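PDB 5AEG: alpha-glucosidase YIHQ, which hydrolyses sulfoquinovosyl diacylglycerides and simpler sulfoquinovosides to free sulfoquinovose, feeding the bacterial sulfoglycolysis pathway. Local coordinates for residues F139-K144 with F205-P210; W385-I390 with Y438-E443; G506-L511 with R535-N540; H637-E642 with G656-F661. All blocks are in the same frame, centred on the assembly; numbering follows the deposited sequence.

Interaction 1 (F139-K144 with F205-P210); sequences FDLRGK and FDFSAP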
loop_
_atom_site.group_PDB
_atom_site.type_symbol
_atom_site.label_atom_id
_atom_site.label_comp_id
_atom_site.label_asym_id
_atom_site.label_seq_id
_atom_site.Cartn_x
_atom_site.Cartn_y
_atom_site.Cartn_z
ATOM N N PHE A 139 5.092 -4.016 11.757
ATOM C CA PHE A 139 3.840 -3.277 11.873
ATOM C C PHE A 139 4.091 -2.237 12.943
ATOM O O PHE A 139 4.079 -1.016 12.641
ATOM C CB PHE A 139 2.647 -4.227 12.181
ATOM C CG PHE A 139 1.348 -3.515 12.463
ATOM C CD1 PHE A 139 0.944 -2.365 11.741
ATOM C CD2 PHE A 139 0.515 -4.000 13.494
ATOM C CE1 PHE A 139 -0.236 -1.678 12.047
ATOM C CE2 PHE A 139 -0.666 -3.343 13.788
ATOM C CZ PHE A 139 -1.064 -2.200 13.039
ATOM N N ASP A 140 4.270 -2.678 14.204
ATOM C CA ASP A 140 4.825 -1.747 15.224
ATOM C C ASP A 140 6.165 -1.304 14.713
ATOM O O ASP A 140 7.068 -2.113 14.545
ATOM C CB ASP A 140 4.998 -2.444 16.529
ATOM C CG ASP A 140 5.516 -1.525 17.656
ATOM O OD1 ASP A 140 5.620 -0.308 17.541
ATOM O OD2 ASP A 140 5.799 -2.087 18.703
ATOM N N LEU A 141 6.351 0.003 14.494
ATOM C CA LEU A 141 7.608 0.534 13.975
ATOM C C LEU A 141 8.624 0.959 15.037
ATOM O O LEU A 141 9.811 1.332 14.750
ATOM C CB LEU A 141 7.272 1.766 13.107
ATOM C CG LEU A 141 6.244 1.608 11.997
ATOM C CD1 LEU A 141 6.008 2.856 11.207
ATOM C CD2 LEU A 141 6.598 0.489 11.084
ATOM N N ARG A 142 8.219 0.918 16.292
ATOM C CA ARG A 142 9.161 1.341 17.387
ATOM C C ARG A 142 10.426 0.568 17.492
ATOM O O ARG A 142 10.428 -0.628 17.373
ATOM C CB ARG A 142 8.430 1.387 18.765
ATOM C CG ARG A 142 9.131 2.354 19.741
ATOM C CD ARG A 142 8.718 3.785 19.489
ATOM N NE ARG A 142 9.519 4.765 20.192
ATOM C CZ ARG A 142 9.332 5.089 21.471
ATOM N NH1 ARG A 142 8.381 4.477 22.184
ATOM N NH2 ARG A 142 10.093 6.041 22.024
ATOM N N GLY A 143 11.551 1.268 17.658
ATOM C CA GLY A 143 12.824 0.612 17.685
ATOM C C GLY A 143 13.658 0.793 16.418
ATOM O O GLY A 143 14.828 0.508 16.437
ATOM N N LYS A 144 13.091 1.334 15.345
ATOM C CA LYS A 144 13.798 1.384 14.078
ATOM C C LYS A 144 13.541 2.675 13.349
ATOM O O LYS A 144 12.475 3.321 13.542
ATOM C CB LYS A 144 13.272 0.263 13.135
ATOM C CG LYS A 144 13.492 -1.161 13.601
ATOM C CD LYS A 144 14.958 -1.529 13.466
ATOM C CE LYS A 144 15.244 -2.407 12.244
ATOM N NZ LYS A 144 16.644 -2.935 12.291
ATOM N N PHE A 205 11.884 8.774 9.164
ATOM C CA PHE A 205 11.168 8.807 10.480
ATOM C C PHE A 205 11.821 7.840 11.394
ATOM O O PHE A 205 11.753 6.625 11.153
ATOM C CB PHE A 205 9.663 8.530 10.299
ATOM C CG PHE A 205 8.812 9.683 9.803
ATOM C CD1 PHE A 205 9.342 10.790 9.141
ATOM C CD2 PHE A 205 7.441 9.581 9.893
ATOM C CE1 PHE A 205 8.520 11.776 8.677
ATOM C CE2 PHE A 205 6.608 10.624 9.474
ATOM C CZ PHE A 205 7.141 11.705 8.834
ATOM N N ASP A 206 12.510 8.340 12.452
ATOM C CA ASP A 206 13.325 7.488 13.271
ATOM C C ASP A 206 12.586 7.273 14.605
ATOM O O ASP A 206 12.383 8.185 15.416
ATOM C CB ASP A 206 14.711 8.080 13.448
ATOM C CG ASP A 206 15.614 7.215 14.273
ATOM O OD1 ASP A 206 15.252 6.092 14.675
ATOM O OD2 ASP A 206 16.750 7.608 14.471
ATOM N N PHE A 207 12.149 6.038 14.822
ATOM C CA PHE A 207 11.399 5.666 16.009
ATOM C C PHE A 207 12.227 4.849 16.982
ATOM O O PHE A 207 11.672 4.126 17.819
ATOM C CB PHE A 207 10.088 4.929 15.579
ATOM C CG PHE A 207 9.186 5.735 14.716
ATOM C CD1 PHE A 207 8.583 6.892 15.187
ATOM C CD2 PHE A 207 8.944 5.364 13.402
ATOM C CE1 PHE A 207 7.733 7.593 14.394
ATOM C CE2 PHE A 207 8.153 6.087 12.594
ATOM C CZ PHE A 207 7.531 7.216 13.085
ATOM N N SER A 208 13.537 5.010 16.939
ATOM C CA SER A 208 14.509 4.185 17.686
ATOM C C SER A 208 14.686 4.642 19.139
ATOM O O SER A 208 14.945 3.841 20.046
ATOM C CB SER A 208 15.904 4.295 17.053
ATOM O OG SER A 208 15.798 3.631 15.834
ATOM N N ALA A 209 14.583 5.946 19.357
ATOM C CA ALA A 209 15.051 6.465 20.677
ATOM C C ALA A 209 13.901 6.403 21.679
ATOM O O ALA A 209 12.731 6.787 21.361
ATOM C CB ALA A 209 15.620 7.895 20.535
ATOM N N PRO A 210 14.211 5.917 22.910
ATOM C CA PRO A 210 13.110 5.785 23.888
ATOM C C PRO A 210 12.387 7.056 24.237
ATOM O O PRO A 210 11.170 7.002 24.491
ATOM C CB PRO A 210 13.786 5.116 25.122
ATOM C CG PRO A 210 14.999 4.486 24.583
ATOM C CD PRO A 210 15.449 5.288 23.372
HETATM O O HOH W 1 11.081 6.773 19.046
#
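Phe207 lies alongside Leu141, the two side chains pointing the same way, with CD2 of Phe207 4.0 Å from CB of Leu141. Phe187 and His213 meet the phenylalanine ring edge-to-face. Beside them the backbones are tied twice: Gly143 N donates to Phe207 O at 2.9 Å, and Phe207 N to Lys144 O at 3.0 Å. Leu141 to Lys144 form a type II beta turn, its glycine at positive phi, leading into strand 145-148, which pairs antiparallel with strand 203-206 in the N-terminal beta domain of this GH31 enzyme. Arg142 starts away from the other segment but bends at chi2 (82°), bringing the edge of its guanidinium to a run of carbonyls. NH2 reaches Ala209 O at 2.8 Å and Pro210 O at 2.9 Å, the latter in the guanidinium plane, while NE holds a water that donates to Ala209 O. NH1 bonds Gln124 O and Asp127 O. A leucine in place of Arg142 would probably leave the carbonyls of Ala209 and Pro210 without these donors and free that loop to shift. Asp206 OD1 accepts from Ser208 N, an Asx turn, and from Ser208 OG as well.

Interaction 2 (W385-I390 with Y438-E443); sequences WFKEVI and YEALEE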
loop_
_atom_site.group_PDB
_atom_site.type_symbol
_atom_site.label_atom_id
_atom_site.label_comp_id
_atom_site.label_asym_id
_atom_site.label_seq_id
_atom_site.Cartn_x
_atom_site.Cartn_y
_atom_site.Cartn_z
ATOM N N TRP A 385 -5.322 13.773 -21.338
ATOM C CA TRP A 385 -5.128 12.837 -22.455
ATOM C C TRP A 385 -5.087 11.392 -21.969
ATOM O O TRP A 385 -5.674 10.532 -22.550
ATOM C CB TRP A 385 -3.804 13.138 -23.164
ATOM C CG TRP A 385 -3.272 12.087 -24.153
ATOM C CD1 TRP A 385 -3.757 11.775 -25.407
ATOM C CD2 TRP A 385 -2.162 11.216 -23.946
ATOM N NE1 TRP A 385 -3.003 10.784 -25.976
ATOM C CE2 TRP A 385 -2.021 10.420 -25.101
ATOM C CE3 TRP A 385 -1.239 11.058 -22.914
ATOM C CZ2 TRP A 385 -1.020 9.487 -25.229
ATOM C CZ3 TRP A 385 -0.251 10.137 -23.047
ATOM C CH2 TRP A 385 -0.147 9.359 -24.192
ATOM N N PHE A 386 -4.272 11.141 -20.945
ATOM C CA PHE A 386 -4.104 9.784 -20.451
ATOM C C PHE A 386 -5.370 9.302 -19.761
ATOM O O PHE A 386 -5.743 8.151 -19.887
ATOM C CB PHE A 386 -2.871 9.704 -19.535
ATOM C CG PHE A 386 -2.214 8.371 -19.544
ATOM C CD1 PHE A 386 -1.835 7.786 -20.724
ATOM C CD2 PHE A 386 -1.997 7.673 -18.376
ATOM C CE1 PHE A 386 -1.158 6.588 -20.742
ATOM C CE2 PHE A 386 -1.400 6.427 -18.397
ATOM C CZ PHE A 386 -0.947 5.874 -19.552
ATOM N N LYS A 387 -6.058 10.173 -19.046
ATOM C CA LYS A 387 -7.380 9.840 -18.558
ATOM C C LYS A 387 -8.349 9.428 -19.708
ATOM O O LYS A 387 -9.157 8.525 -19.558
ATOM C CB LYS A 387 -7.883 10.985 -17.707
ATOM C CG LYS A 387 -9.338 10.842 -17.266
ATOM C CD LYS A 387 -9.570 11.543 -15.939
ATOM C CE LYS A 387 -9.119 13.004 -15.819
ATOM N NZ LYS A 387 -9.869 13.865 -16.746
ATOM N N GLU A 388 -8.258 10.073 -20.879
ATOM C CA GLU A 388 -9.087 9.657 -22.038
ATOM C C GLU A 388 -8.689 8.350 -22.598
ATOM O O GLU A 388 -9.544 7.583 -23.072
ATOM C CB GLU A 388 -9.102 10.728 -23.197
ATOM C CG GLU A 388 -9.808 12.016 -22.764
ATOM C CD GLU A 388 -11.277 11.858 -22.362
ATOM O OE1 GLU A 388 -11.976 11.148 -23.132
ATOM O OE2 GLU A 388 -11.734 12.436 -21.303
ATOM N N VAL A 389 -7.403 8.069 -22.563
ATOM C CA VAL A 389 -6.948 6.747 -22.921
ATOM C C VAL A 389 -7.677 5.713 -22.051
ATOM O O VAL A 389 -8.167 4.719 -22.582
ATOM C CB VAL A 389 -5.423 6.585 -22.785
ATOM C CG1 VAL A 389 -4.997 5.138 -22.866
ATOM C CG2 VAL A 389 -4.685 7.365 -23.879
ATOM N N ILE A 390 -7.711 5.933 -20.736
ATOM C CA ILE A 390 -8.395 5.010 -19.850
ATOM C C ILE A 390 -9.852 4.922 -20.241
ATOM O O ILE A 390 -10.401 3.816 -20.366
ATOM C CB ILE A 390 -8.228 5.385 -18.320
ATOM C CG1 ILE A 390 -6.764 5.206 -17.866
ATOM C CG2 ILE A 390 -9.038 4.424 -17.444
ATOM C CD1 ILE A 390 -6.392 5.954 -16.575
ATOM N N TYR A 438 -9.090 7.349 -10.782
ATOM C CA TYR A 438 -10.304 7.666 -10.057
ATOM C C TYR A 438 -11.165 8.633 -10.896
ATOM O O TYR A 438 -12.340 8.425 -11.026
ATOM C CB TYR A 438 -9.922 8.343 -8.734
ATOM C CG TYR A 438 -11.053 8.797 -7.920
ATOM C CD1 TYR A 438 -11.666 7.949 -7.044
ATOM C CD2 TYR A 438 -11.570 10.111 -8.068
ATOM C CE1 TYR A 438 -12.758 8.373 -6.291
ATOM C CE2 TYR A 438 -12.652 10.542 -7.313
ATOM C CZ TYR A 438 -13.236 9.668 -6.437
ATOM O OH TYR A 438 -14.316 10.084 -5.698
ATOM N N GLU A 439 -10.532 9.667 -11.481
ATOM C CA GLU A 439 -11.279 10.655 -12.325
ATOM C C GLU A 439 -11.843 10.036 -13.579
ATOM O O GLU A 439 -12.987 10.337 -13.973
ATOM C CB GLU A 439 -10.460 11.932 -12.599
ATOM C CG GLU A 439 -10.395 12.756 -11.343
ATOM C CD GLU A 439 -9.609 14.071 -11.455
ATOM O OE1 GLU A 439 -8.739 14.244 -12.294
ATOM O OE2 GLU A 439 -9.823 14.886 -10.568
ATOM N N ALA A 440 -11.158 9.058 -14.139
ATOM C CA ALA A 440 -11.703 8.363 -15.262
ATOM C C ALA A 440 -13.023 7.695 -14.921
ATOM O O ALA A 440 -14.021 7.819 -15.650
ATOM C CB ALA A 440 -10.699 7.375 -15.826
ATOM N N LEU A 441 -13.071 7.061 -13.754
ATOM C CA LEU A 441 -14.305 6.477 -13.274
ATOM C C LEU A 441 -15.330 7.573 -12.878
ATOM O O LEU A 441 -16.538 7.439 -13.145
ATOM C CB LEU A 441 -14.145 5.564 -12.033
ATOM C CG LEU A 441 -13.657 4.094 -12.251
ATOM C CD1 LEU A 441 -12.429 4.026 -13.052
ATOM C CD2 LEU A 441 -13.475 3.434 -10.881
ATOM N N GLU A 442 -14.857 8.564 -12.183
ATOM C CA GLU A 442 -15.783 9.645 -11.742
ATOM C C GLU A 442 -16.489 10.248 -12.994
ATOM O O GLU A 442 -17.697 10.371 -13.018
ATOM C CB GLU A 442 -15.028 10.709 -10.997
ATOM C CG GLU A 442 -15.873 11.611 -10.151
ATOM C CD GLU A 442 -15.037 12.726 -9.508
ATOM O OE1 GLU A 442 -13.876 13.004 -9.940
ATOM O OE2 GLU A 442 -15.519 13.307 -8.522
ATOM N N GLU A 443 -15.714 10.545 -14.020
ATOM C CA GLU A 443 -16.220 11.179 -15.210
ATOM C C GLU A 443 -17.126 10.298 -16.056
ATOM O O GLU A 443 -17.843 10.837 -16.831
ATOM C CB GLU A 443 -15.084 11.773 -16.040
ATOM C CG GLU A 443 -14.419 12.912 -15.292
ATOM C CD GLU A 443 -13.172 13.419 -15.902
ATOM O OE1 GLU A 443 -12.815 13.008 -17.014
ATOM O OE2 GLU A 443 -12.490 14.228 -15.245
#
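Glu439 meets Lys387 through its aliphatic base: CB of Glu439 lies 3.5 Å from CD of Lys387, the two side chains running obliquely to one another. Glu439 OE1 accepts from the hydroxyl of Tyr383 and lies 4.6 Å from Lys387 NZ, near but not in contact. One residue on, Ala440 sits where the helices come nearest, its CA 5.6 Å from that of Lys387. Its small methyl group is met by two side chains of the facing helix, CG2 of Ile390 at 3.8 Å from Ala440 CB and, slightly farther off, the CG methylene of Lys387. Ile390 also packs on Cys436, one turn before Ala440 on helix 422-444, and on Trp402 of strand 401-404. At Glu443, one turn beyond Glu439, the contact becomes ionic. Lys387 leaves its helix with CG anti to the backbone N (chi1 173°), then folds at chi3 and chi4, which carries NZ across the glutamate at about a right angle. The ammonium meets both carboxylate oxygens on their syn sides, NZ being 3.0 Å from OE2 and 3.1 Å from OE1 of Glu443, a bidentate salt bridge. Lys391 is a second cation for Glu443 OE1 and also pairs with Glu388, which would probably ease the closeness of these two carboxylates. The segments cross at -63° with their axes 9.1 Å apart, joining helices 380-395 and 422-444, neighbours in the outer helical layer of the (beta/alpha)8 barrel of GH31, on either side in sequence of the strand 401-404 that precedes the nucleophile Asp405.

Interaction 3 (G506-L511 with R535-N540); sequences GGYTTL and RTHEGN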
loop_
_atom_site.group_PDB
_atom_site.type_symbol
_atom_site.label_atom_id
_atom_site.label_comp_id
_atom_site.label_asym_id
_atom_site.label_seq_id
_atom_site.Cartn_x
_atom_site.Cartn_y
_atom_site.Cartn_z
ATOM N N GLY A 506 -0.987 -16.837 -4.308
ATOM C CA GLY A 506 0.227 -17.637 -4.586
ATOM C C GLY A 506 1.493 -16.814 -4.734
ATOM O O GLY A 506 2.566 -17.372 -5.029
ATOM N N GLY A 507 1.367 -15.475 -4.607
ATOM C CA GLY A 507 2.562 -14.554 -4.754
ATOM C C GLY A 507 2.922 -14.409 -6.225
ATOM O O GLY A 507 2.175 -14.871 -7.125
ATOM N N TYR A 508 4.044 -13.751 -6.476
ATOM C CA TYR A 508 4.369 -13.280 -7.813
ATOM C C TYR A 508 5.822 -13.652 -8.276
ATOM O O TYR A 508 6.044 -14.255 -9.355
ATOM C CB TYR A 508 4.165 -11.797 -7.893
ATOM C CG TYR A 508 4.663 -11.199 -9.207
ATOM C CD1 TYR A 508 3.895 -11.303 -10.372
ATOM C CD2 TYR A 508 5.887 -10.548 -9.272
ATOM C CE1 TYR A 508 4.329 -10.756 -11.583
ATOM C CE2 TYR A 508 6.325 -10.004 -10.472
ATOM C CZ TYR A 508 5.540 -10.123 -11.606
ATOM O OH TYR A 508 5.950 -9.604 -12.805
ATOM N N THR A 509 6.800 -13.212 -7.514
ATOM C CA THR A 509 8.196 -13.128 -7.959
ATOM C C THR A 509 8.819 -14.515 -8.019
ATOM O O THR A 509 8.952 -15.234 -7.023
ATOM C CB THR A 509 9.061 -12.236 -7.062
ATOM O OG1 THR A 509 8.513 -10.910 -6.961
ATOM C CG2 THR A 509 10.481 -12.174 -7.609
ATOM N N THR A 510 9.174 -14.892 -9.246
ATOM C CA THR A 510 9.571 -16.217 -9.578
ATOM C C THR A 510 10.995 -16.078 -10.233
ATOM O O THR A 510 11.118 -15.930 -11.430
ATOM C CB THR A 510 8.569 -16.792 -10.570
ATOM O OG1 THR A 510 7.217 -16.591 -10.137
ATOM C CG2 THR A 510 8.814 -18.245 -10.782
ATOM N N LEU A 511 12.020 -16.095 -9.436
ATOM C CA LEU A 511 13.392 -15.820 -9.840
ATOM C C LEU A 511 14.286 -16.655 -8.988
ATOM O O LEU A 511 13.856 -17.164 -7.964
ATOM C CB LEU A 511 13.734 -14.367 -9.541
ATOM C CG LEU A 511 13.012 -13.315 -10.337
ATOM C CD1 LEU A 511 13.424 -11.918 -9.800
ATOM C CD2 LEU A 511 13.199 -13.398 -11.857
ATOM N N ARG A 535 -8.053 -12.867 -6.015
ATOM C CA ARG A 535 -7.540 -12.677 -7.395
ATOM C C ARG A 535 -6.219 -13.393 -7.486
ATOM O O ARG A 535 -5.377 -13.226 -6.582
ATOM C CB ARG A 535 -7.370 -11.184 -7.737
ATOM C CG ARG A 535 -6.777 -11.006 -9.157
ATOM C CD ARG A 535 -6.408 -9.595 -9.473
ATOM N NE ARG A 535 -5.479 -9.008 -8.451
ATOM C CZ ARG A 535 -4.187 -9.294 -8.378
ATOM N NH1 ARG A 535 -3.589 -10.185 -9.209
ATOM N NH2 ARG A 535 -3.416 -8.751 -7.428
ATOM N N THR A 536 -6.071 -14.252 -8.512
ATOM C CA THR A 536 -4.856 -14.963 -8.740
ATOM C C THR A 536 -3.894 -14.253 -9.703
ATOM O O THR A 536 -4.229 -13.194 -10.313
ATOM C CB THR A 536 -5.158 -16.386 -9.248
ATOM O OG1 THR A 536 -5.487 -16.368 -10.614
ATOM C CG2 THR A 536 -6.285 -17.065 -8.466
ATOM N N HIS A 537 -2.687 -14.757 -9.725
ATOM C CA HIS A 537 -1.638 -14.248 -10.625
ATOM C C HIS A 537 -0.835 -15.428 -11.124
ATOM O O HIS A 537 -0.472 -16.308 -10.347
ATOM C CB HIS A 537 -0.665 -13.298 -9.885
ATOM C CG HIS A 537 0.016 -12.293 -10.786
ATOM N ND1 HIS A 537 0.682 -12.630 -11.948
ATOM C CD2 HIS A 537 0.143 -10.930 -10.685
ATOM C CE1 HIS A 537 1.189 -11.565 -12.523
ATOM N NE2 HIS A 537 0.855 -10.510 -11.793
ATOM N N GLU A 538 -0.531 -15.465 -12.429
ATOM C CA GLU A 538 0.374 -16.530 -12.884
ATOM C C GLU A 538 1.814 -16.422 -12.402
ATOM O O GLU A 538 2.530 -17.422 -12.300
ATOM C CB GLU A 538 0.351 -16.639 -14.400
ATOM C CG GLU A 538 -1.026 -17.023 -14.957
ATOM C CD GLU A 538 -1.030 -17.197 -16.504
ATOM O OE1 GLU A 538 -0.082 -16.713 -17.172
ATOM O OE2 GLU A 538 -2.033 -17.790 -17.044
ATOM N N GLY A 539 2.230 -15.233 -11.977
ATOM C CA GLY A 539 3.652 -14.934 -11.654
ATOM C C GLY A 539 4.445 -14.548 -12.897
ATOM O O GLY A 539 3.989 -14.734 -14.041
ATOM N N ASN A 540 5.654 -14.061 -12.712
ATOM C CA ASN A 540 6.419 -13.573 -13.882
ATOM C C ASN A 540 6.898 -14.684 -14.816
ATOM O O ASN A 540 7.172 -14.381 -15.987
ATOM C CB ASN A 540 7.604 -12.688 -13.535
ATOM C CG ASN A 540 8.592 -13.352 -12.628
ATOM O OD1 ASN A 540 8.255 -13.675 -11.521
ATOM N ND2 ASN A 540 9.798 -13.667 -13.124
#
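Segments 507-511 and 537-540 run almost parallel, 11° apart end to end, with the CA atoms of Tyr508 and Gly539 only 4.2 Å from each other. Gly539 takes a positive phi, and a CB there would press on the preceding carbonyl and sit tight against Tyr508 O and Thr510 OG1. The Tyr508 ring presents its edge to the face of His537 in a T-shaped pair, centroids 4.8 Å apart and planes at 69°, CE1 of the tyrosine 3.4 Å from CE1 of the histidine. The histidine ring is also held by ND1, which accepts from Gly539 N. Over one face of the tyrosine comes Asn540, crossing at about a right angle, its CB 3.6 Å from Tyr508 OH. With CG set between the backbone N and the carbonyl carbon (chi1 58°), the asparagine turns its amide onto the backbone of Thr510. OD1 accepts from Thr510 N at 2.7 Å, in the carbonyl plane on a lone pair, and ND2 donates to Thr510 O at 3.1 Å. Thr510 OG1 in turn donates to Tyr508 O, 2.7 Å away. His537 binds the sulfoquinovosyl substrate, as does Arg301, whose NH2 bonds Asn540 O; Thr509 touches Asp472, the probable proton donor. The amide thus satisfies both polar backbone groups of a buried residue while the tyrosine edge and a backbone N-H probably restrain the histidine's rotation, an arrangement likely to preorganise this wall of the sugar pocket.

Interaction 4 (H637-E642 with G656-F661); sequences HAWTGE and GKPPVF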
loop_
_atom_site.group_PDB
_atom_site.type_symbol
_atom_site.label_atom_id
_atom_site.label_comp_id
_atom_site.label_asym_id
_atom_site.label_seq_id
_atom_site.Cartn_x
_atom_site.Cartn_y
_atom_site.Cartn_z
ATOM N N HIS A 637 -13.949 -21.733 16.917
ATOM C CA HIS A 637 -13.184 -22.168 15.755
ATOM C C HIS A 637 -14.133 -22.460 14.578
ATOM O O HIS A 637 -15.095 -23.264 14.712
ATOM C CB HIS A 637 -12.335 -23.338 16.142
ATOM C CG HIS A 637 -11.446 -23.876 15.065
ATOM N ND1 HIS A 637 -11.637 -25.116 14.487
ATOM C CD2 HIS A 637 -10.383 -23.332 14.435
ATOM C CE1 HIS A 637 -10.723 -25.314 13.561
ATOM N NE2 HIS A 637 -9.918 -24.273 13.537
ATOM N N ALA A 638 -13.894 -21.812 13.423
ATOM C CA ALA A 638 -14.830 -21.870 12.299
ATOM C C ALA A 638 -15.111 -23.296 11.797
ATOM O O ALA A 638 -16.207 -23.553 11.307
ATOM C CB ALA A 638 -14.309 -21.090 11.097
ATOM N N TRP A 639 -14.134 -24.175 11.861
ATOM C CA TRP A 639 -14.240 -25.444 11.113
ATOM C C TRP A 639 -14.770 -26.574 12.016
ATOM O O TRP A 639 -15.282 -27.576 11.508
ATOM C CB TRP A 639 -12.965 -25.901 10.381
ATOM C CG TRP A 639 -12.415 -24.683 9.634
ATOM C CD1 TRP A 639 -11.278 -24.000 9.921
ATOM C CD2 TRP A 639 -13.040 -24.001 8.559
ATOM N NE1 TRP A 639 -11.157 -22.920 9.106
ATOM C CE2 TRP A 639 -12.242 -22.850 8.279
ATOM C CE3 TRP A 639 -14.189 -24.204 7.832
ATOM C CZ2 TRP A 639 -12.531 -21.979 7.238
ATOM C CZ3 TRP A 639 -14.510 -23.315 6.817
ATOM C CH2 TRP A 639 -13.634 -22.203 6.509
ATOM N N THR A 640 -14.570 -26.442 13.319
ATOM C CA THR A 640 -14.987 -27.503 14.314
ATOM C C THR A 640 -16.080 -27.063 15.278
ATOM O O THR A 640 -16.743 -27.906 15.885
ATOM C CB THR A 640 -13.796 -28.003 15.125
ATOM O OG1 THR A 640 -13.241 -26.907 15.905
ATOM C CG2 THR A 640 -12.740 -28.553 14.202
ATOM N N GLY A 641 -16.310 -25.766 15.416
ATOM C CA GLY A 641 -17.108 -25.246 16.479
ATOM C C GLY A 641 -16.581 -25.362 17.900
ATOM O O GLY A 641 -17.288 -24.961 18.834
ATOM N N GLU A 642 -15.321 -25.722 18.072
ATOM C CA GLU A 642 -14.678 -25.717 19.390
ATOM C C GLU A 642 -14.615 -24.275 19.960
ATOM O O GLU A 642 -14.317 -23.308 19.264
ATOM C CB GLU A 642 -13.316 -26.403 19.305
ATOM C CG GLU A 642 -12.656 -26.466 20.694
ATOM C CD GLU A 642 -11.508 -27.417 20.862
ATOM O OE1 GLU A 642 -11.146 -28.132 19.916
ATOM O OE2 GLU A 642 -10.953 -27.427 21.987
ATOM N N GLY A 656 -7.220 -25.850 3.789
ATOM C CA GLY A 656 -8.678 -25.731 3.660
ATOM C C GLY A 656 -9.411 -25.439 5.014
ATOM O O GLY A 656 -10.613 -25.122 5.023
ATOM N N LYS A 657 -8.705 -25.599 6.126
ATOM C CA LYS A 657 -9.225 -25.266 7.494
ATOM C C LYS A 657 -8.254 -24.289 8.185
ATOM O O LYS A 657 -7.603 -24.617 9.170
ATOM C CB LYS A 657 -9.405 -26.558 8.284
ATOM C CG LYS A 657 -10.458 -27.415 7.653
ATOM C CD LYS A 657 -10.699 -28.739 8.356
ATOM C CE LYS A 657 -11.691 -29.519 7.507
ATOM N NZ LYS A 657 -12.150 -30.668 8.306
ATOM N N PRO A 658 -8.175 -23.062 7.643
ATOM C CA PRO A 658 -7.198 -22.076 8.144
ATOM C C PRO A 658 -7.584 -21.660 9.581
ATOM O O PRO A 658 -8.732 -21.849 9.998
ATOM C CB PRO A 658 -7.383 -20.894 7.251
ATOM C CG PRO A 658 -8.703 -21.061 6.571
ATOM C CD PRO A 658 -8.845 -22.575 6.463
ATOM N N PRO A 659 -6.645 -21.082 10.304
ATOM C CA PRO A 659 -6.963 -20.750 11.730
ATOM C C PRO A 659 -7.802 -19.503 11.805
ATOM O O PRO A 659 -7.251 -18.372 11.655
ATOM C CB PRO A 659 -5.591 -20.571 12.357
ATOM C CG PRO A 659 -4.624 -21.239 11.412
ATOM C CD PRO A 659 -5.204 -20.939 10.050
ATOM N N VAL A 660 -9.132 -19.721 11.847
ATOM C CA VAL A 660 -10.131 -18.704 11.761
ATOM C C VAL A 660 -11.094 -18.945 12.925
ATOM O O VAL A 660 -11.577 -20.062 13.092
ATOM C CB VAL A 660 -10.915 -18.752 10.420
ATOM C CG1 VAL A 660 -12.085 -17.791 10.429
ATOM C CG2 VAL A 660 -9.986 -18.410 9.205
ATOM N N PHE A 661 -11.369 -17.903 13.703
ATOM C CA PHE A 661 -12.270 -18.013 14.822
ATOM C C PHE A 661 -13.275 -16.900 14.744
ATOM O O PHE A 661 -12.994 -15.840 14.170
ATOM C CB PHE A 661 -11.471 -17.908 16.136
ATOM C CG PHE A 661 -10.385 -18.873 16.276
ATOM C CD1 PHE A 661 -9.203 -18.713 15.571
ATOM C CD2 PHE A 661 -10.503 -19.944 17.163
ATOM C CE1 PHE A 661 -8.194 -19.641 15.713
ATOM C CE2 PHE A 661 -9.496 -20.825 17.333
ATOM C CZ PHE A 661 -8.341 -20.698 16.589
HETATM O O HOH W 2 -7.522 -24.230 11.875
HETATM O O HOH W 3 -14.885 -28.621 8.870
#
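The indole of Trp639 stands over the backbone of Lys657, CA of the lysine 3.6 Å from the centroid of the five-membered ring in a CH-pi contact. Ala638 CB lies over the opposite face, so the ring is sandwiched. Its edge meets Pro658: NE1 donates to Pro658 O at 2.8 Å, the oxygen in the ring plane and the donor on a lone pair of the carbonyl, while CD of the proline packs 3.8 Å from CZ2 of Trp639. An alanine in place of Trp639 would probably open a gap between Lys657 and helix 552-567, whose Arg560 and Val564 also touch the indole, and deprive Pro658 O of its N-H donor. The rings of His637 and Phe661 meet obliquely, planes at 59°, with CD2 of the histidine 3.9 Å from CE2 of Phe661 and over its face. ND1 of His637 is hydrogen-bonded to Thr640 OG1 at 2.8 Å, and NE2 to a water that donates to Lys657 O. His637 and Phe661 form a non-hydrogen-bonded antiparallel pair, followed by a nearly straight bond from Ala638 N to Val660 O. This ends the pairing of strands 635-637 and 660-663 in the antiparallel sheet of the GH31 C-terminal domain, where the indole also packs on helix 552-567 of the barrel.

In the fold
The four contacts follow one another along the chain without touching, and lie in three different parts of the fold. Interactions 2 and 3 both belong to the TIM barrel, their centres about 28 Å apart: the first joins two outer helices through an ion pair at a partly exposed edge, the second is buried beside the substrate pocket and relies on amide-to-backbone bonds and an aromatic pair. Interactions 1 and 4 lie away from the annotated sites, in the N-terminal and C-terminal beta domains, their centres about 35 Å apart. Each joins a loop to the end of a strand, but interaction 1 is partly exposed and uses an arginine on carbonyls, whereas interaction 4 is buried and largely aromatic.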